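Local structure of hydrogenase maturation factor (Thermoanaerobacter tengcongensis, 3VTH) at residues 114-120 with 176-180. The protein probably transfers the carbamoyl group of carbamoyl phosphate, at the cost of ATP, to the C-terminal cysteine of HypE during [NiFe]-hydrogenase maturation. Residues are numbered along the deposited sequence; the frame is centred on the assembly and turned at random.
With ZN (zinc ion), chain C.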
ATOM      1  N   CYS A 114       6.435 -20.383  -2.097  1.00 28.02           N
ATOM      2  CA  CYS A 114       7.701 -20.519  -2.831  1.00 29.03           C
ATOM      3  C   CYS A 114       7.635 -21.659  -3.842  1.00 30.47           C
ATOM      4  O   CYS A 114       6.739 -22.506  -3.788  1.00 30.19           O
ATOM      5  CB  CYS A 114       8.888 -20.723  -1.861  1.00 29.01           C
ATOM      6  SG  CYS A 114       8.973 -22.356  -1.083  1.00 29.49           S
ATOM      7  N   GLU A 115       8.585 -21.692  -4.767  1.00 31.79           N
ATOM      8  CA  GLU A 115       8.580 -22.746  -5.784  1.00 34.00           C
ATOM      9  C   GLU A 115       8.780 -24.167  -5.215  1.00 33.37           C
ATOM     10  O   GLU A 115       8.254 -25.120  -5.764  1.00 33.81           O
ATOM     11  CB  GLU A 115       9.576 -22.444  -6.909  1.00 35.92           C
ATOM     12  CG  GLU A 115      11.037 -22.711  -6.575  1.00 41.04           C
ATOM     13  CD  GLU A 115      11.964 -22.545  -7.786  1.00 47.78           C
ATOM     14  OE1 GLU A 115      11.854 -23.332  -8.753  1.00 51.56           O
ATOM     15  OE2 GLU A 115      12.810 -21.627  -7.754  1.00 50.35           O
ATOM     16  N   ASP A 116       9.521 -24.306  -4.119  1.00 32.25           N
ATOM     17  CA  ASP A 116       9.727 -25.633  -3.500  1.00 32.22           C
ATOM     18  C   ASP A 116       8.447 -26.175  -2.870  1.00 31.42           C
ATOM     19  O   ASP A 116       8.134 -27.345  -3.032  1.00 31.83           O
ATOM     20  CB  ASP A 116      10.838 -25.610  -2.440  1.00 32.01           C
ATOM     21  CG  ASP A 116      12.207 -25.315  -3.028  1.00 33.96           C
ATOM     22  OD1 ASP A 116      12.593 -25.984  -3.991  1.00 36.42           O
ATOM     23  OD2 ASP A 116      12.893 -24.399  -2.535  1.00 36.15           O
ATOM     24  N   CYS A 117       7.715 -25.328  -2.148  1.00 29.96           N
ATOM     25  CA  CYS A 117       6.438 -25.748  -1.566  1.00 30.25           C
ATOM     26  C   CYS A 117       5.418 -26.068  -2.656  1.00 31.36           C
ATOM     27  O   CYS A 117       4.659 -27.015  -2.525  1.00 32.08           O
ATOM     28  CB  CYS A 117       5.873 -24.686  -0.612  1.00 28.36           C
ATOM     29  SG  CYS A 117       6.771 -24.626   0.972  1.00 29.36           S
ATOM     30  N   LEU A 118       5.407 -25.267  -3.717  1.00 31.70           N
ATOM     31  CA  LEU A 118       4.490 -25.488  -4.825  1.00 33.60           C
ATOM     32  C   LEU A 118       4.741 -26.840  -5.508  1.00 34.96           C
ATOM     33  O   LEU A 118       3.793 -27.532  -5.871  1.00 35.66           O
ATOM     34  CB  LEU A 118       4.573 -24.343  -5.845  1.00 33.85           C
ATOM     35  CG  LEU A 118       3.536 -24.321  -6.980  1.00 36.87           C
ATOM     36  CD1 LEU A 118       2.134 -24.227  -6.415  1.00 37.76           C
ATOM     37  CD2 LEU A 118       3.802 -23.136  -7.923  1.00 39.83           C
ATOM     38  N   ARG A 119       6.011 -27.199  -5.680  1.00 35.53           N
ATOM     39  CA  ARG A 119       6.379 -28.516  -6.229  1.00 37.66           C
ATOM     40  C   ARG A 119       5.864 -29.638  -5.326  1.00 36.99           C
ATOM     41  O   ARG A 119       5.265 -30.595  -5.809  1.00 37.75           O
ATOM     42  CB  ARG A 119       7.901 -28.635  -6.387  1.00 38.54           C
ATOM     43  CG  ARG A 119       8.364 -29.856  -7.196  1.00 43.84           C
ATOM     44  CD  ARG A 119       9.798 -30.298  -6.846  1.00 49.50           C
ATOM     45  NE  ARG A 119      10.722 -29.169  -6.775  1.00 52.33           N
ATOM     46  CZ  ARG A 119      11.144 -28.602  -5.647  1.00 52.24           C
ATOM     47  NH1 ARG A 119      10.750 -29.062  -4.461  1.00 52.99           N
ATOM     48  NH2 ARG A 119      11.967 -27.568  -5.707  1.00 52.02           N
ATOM     49  N   GLU A 120       6.100 -29.514  -4.020  1.00 35.74           N
ATOM     50  CA  GLU A 120       5.607 -30.504  -3.057  1.00 35.81           C
ATOM     51  C   GLU A 120       4.071 -30.594  -3.065  1.00 35.17           C
ATOM     52  O   GLU A 120       3.514 -31.688  -3.107  1.00 35.82           O
ATOM     53  CB  GLU A 120       6.144 -30.211  -1.647  1.00 34.85           C
ATOM     54  CG  GLU A 120       7.665 -30.473  -1.490  1.00 37.71           C
ATOM     55  CD  GLU A 120       8.246 -29.988  -0.157  1.00 39.97           C
ATOM     56  OE1 GLU A 120       9.466 -30.161   0.061  1.00 43.73           O
ATOM     57  OE2 GLU A 120       7.516 -29.406   0.668  1.00 42.07           O
ATOM     58  N   ASP A 176      17.077 -31.958   6.277  1.00 40.98           N
ATOM     59  CA  ASP A 176      15.744 -31.635   5.760  1.00 39.87           C
ATOM     60  C   ASP A 176      15.630 -30.138   5.495  1.00 38.30           C
ATOM     61  O   ASP A 176      16.178 -29.321   6.233  1.00 37.63           O
ATOM     62  CB  ASP A 176      14.639 -32.122   6.708  1.00 39.28           C
ATOM     63  CG  ASP A 176      13.270 -32.173   6.035  1.00 39.84           C
ATOM     64  OD1 ASP A 176      12.700 -31.106   5.734  1.00 37.35           O
ATOM     65  OD2 ASP A 176      12.757 -33.286   5.805  1.00 41.97           O
ATOM     66  N   ARG A 177      14.917 -29.757   4.444  1.00 37.69           N
ATOM     67  CA  ARG A 177      14.815 -28.333   4.156  1.00 36.37           C
ATOM     68  C   ARG A 177      13.927 -27.612   5.166  1.00 34.27           C
ATOM     69  O   ARG A 177      13.981 -26.380   5.270  1.00 33.47           O
ATOM     70  CB  ARG A 177      14.410 -28.057   2.704  1.00 37.13           C
ATOM     71  CG  ARG A 177      12.943 -28.217   2.401  1.00 37.43           C
ATOM     72  CD  ARG A 177      12.679 -27.879   0.938  1.00 38.97           C
ATOM     73  NE  ARG A 177      11.253 -27.717   0.706  1.00 38.77           N
ATOM     74  CZ  ARG A 177      10.601 -26.567   0.841  1.00 37.17           C
ATOM     75  NH1 ARG A 177      11.248 -25.463   1.192  1.00 37.27           N
ATOM     76  NH2 ARG A 177       9.306 -26.519   0.608  1.00 36.42           N
ATOM     77  N   ARG A 178      13.149 -28.385   5.935  1.00 32.74           N
ATOM     78  CA  ARG A 178      12.350 -27.818   7.034  1.00 31.05           C
ATOM     79  C   ARG A 178      13.019 -27.941   8.414  1.00 30.81           C
ATOM     80  O   ARG A 178      12.345 -27.815   9.444  1.00 30.45           O
ATOM     81  CB  ARG A 178      10.938 -28.425   7.067  1.00 31.03           C
ATOM     82  CG  ARG A 178      10.046 -27.891   5.973  1.00 30.63           C
ATOM     83  CD  ARG A 178       8.656 -28.524   6.013  1.00 32.11           C
ATOM     84  NE  ARG A 178       7.807 -27.939   4.978  1.00 31.65           N
ATOM     85  CZ  ARG A 178       7.743 -28.390   3.728  1.00 31.30           C
ATOM     86  NH1 ARG A 178       8.475 -29.443   3.350  1.00 29.32           N
ATOM     87  NH2 ARG A 178       6.948 -27.777   2.859  1.00 29.37           N
ATOM     88  N   PHE A 179      14.331 -28.175   8.425  1.00 30.52           N
ATOM     89  CA  PHE A 179      15.136 -28.101   9.651  1.00 30.76           C
ATOM     90  C   PHE A 179      14.875 -26.776  10.370  1.00 29.71           C
ATOM     91  O   PHE A 179      15.050 -25.699   9.787  1.00 27.88           O
ATOM     92  CB  PHE A 179      16.621 -28.221   9.291  1.00 31.70           C
ATOM     93  CG  PHE A 179      17.553 -28.245  10.471  1.00 32.68           C
ATOM     94  CD1 PHE A 179      18.545 -27.277  10.598  1.00 34.56           C
ATOM     95  CD2 PHE A 179      17.476 -29.255  11.431  1.00 34.92           C
ATOM     96  CE1 PHE A 179      19.444 -27.304  11.681  1.00 32.83           C
ATOM     97  CE2 PHE A 179      18.366 -29.299  12.514  1.00 35.20           C
ATOM     98  CZ  PHE A 179      19.346 -28.316  12.639  1.00 35.63           C
ATOM     99  N   HIS A 180      14.430 -26.862  11.623  1.00 30.44           N
ATOM    100  CA  HIS A 180      14.070 -25.678  12.416  1.00 30.51           C
ATOM    101  C   HIS A 180      13.153 -24.675  11.709  1.00 30.26           C
ATOM    102  O   HIS A 180      13.293 -23.451  11.878  1.00 30.28           O
ATOM    103  CB  HIS A 180      15.333 -25.000  12.966  1.00 31.26           C
ATOM    104  CG  HIS A 180      15.856 -25.655  14.204  1.00 32.45           C
ATOM    105  ND1 HIS A 180      15.843 -25.033  15.434  1.00 33.32           N
ATOM    106  CD2 HIS A 180      16.358 -26.898  14.415  1.00 35.63           C
ATOM    107  CE1 HIS A 180      16.353 -25.848  16.342  1.00 35.75           C
ATOM    108  NE2 HIS A 180      16.671 -26.987  15.750  1.00 37.59           N
TER
HETATM  109 ZN    ZN C 801       7.848 -22.606   0.907  1.00 27.74          ZN
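Glu120 OE2 is gripped by both terminal nitrogens of Arg178, NH1 and NH2, each 2.8 Å away. The guanidinium meets this single oxygen end-on, with OE2 exactly in its plane, although the carboxylate is turned 36° against it. NH2 approaches OE2 nearly along the C-O bond, while NH1 comes in on the syn side. The other oxygen belongs to Arg177: its NE gives an almost straight bond to Glu120 OE1 at 3.1 Å (172°), descending on OE1 from above the carboxylate plane, and its NH2 adds a weak, longer bond to OE2. One carboxylate thus ties two consecutive arginines together, and their positive charges are probably offset in part by it. Glu120 gets there with CG anti to its own carbonyl carbon (chi1 -70°) and the rest of the chain stretched out.

Arg177 then reaches on toward the metal. Cys114 and Cys117, one of the two CxxC pairs of a Cys4 zinc finger, bind zinc through SG, and the other pair, Cys136 and Cys139, completes the site. Cys114 also N-caps helix 115-121, its SG accepting from Cys117 N at 3.4 Å. Arg177 NH2 makes a weak hydrogen bond to Cys117 SG (3.2 Å), which lies at the guanidinium edge; this would be expected to draw some negative charge off the thiolate. Over one guanidinium face, centred on it, sits Asp116 CB, 3.4 Å from Arg177 CZ.

The arginines come from the second HypF finger, so the contact joins two zinc-binding modules. They stand in a type I turn, Asp176 to Phe179, where Asp176 OD1 accepts a hydrogen bond from the backbone N of Arg178 at 2.8 Å, forming an Asx turn. Arg178 NE turns instead to Asn135 O, in the first finger.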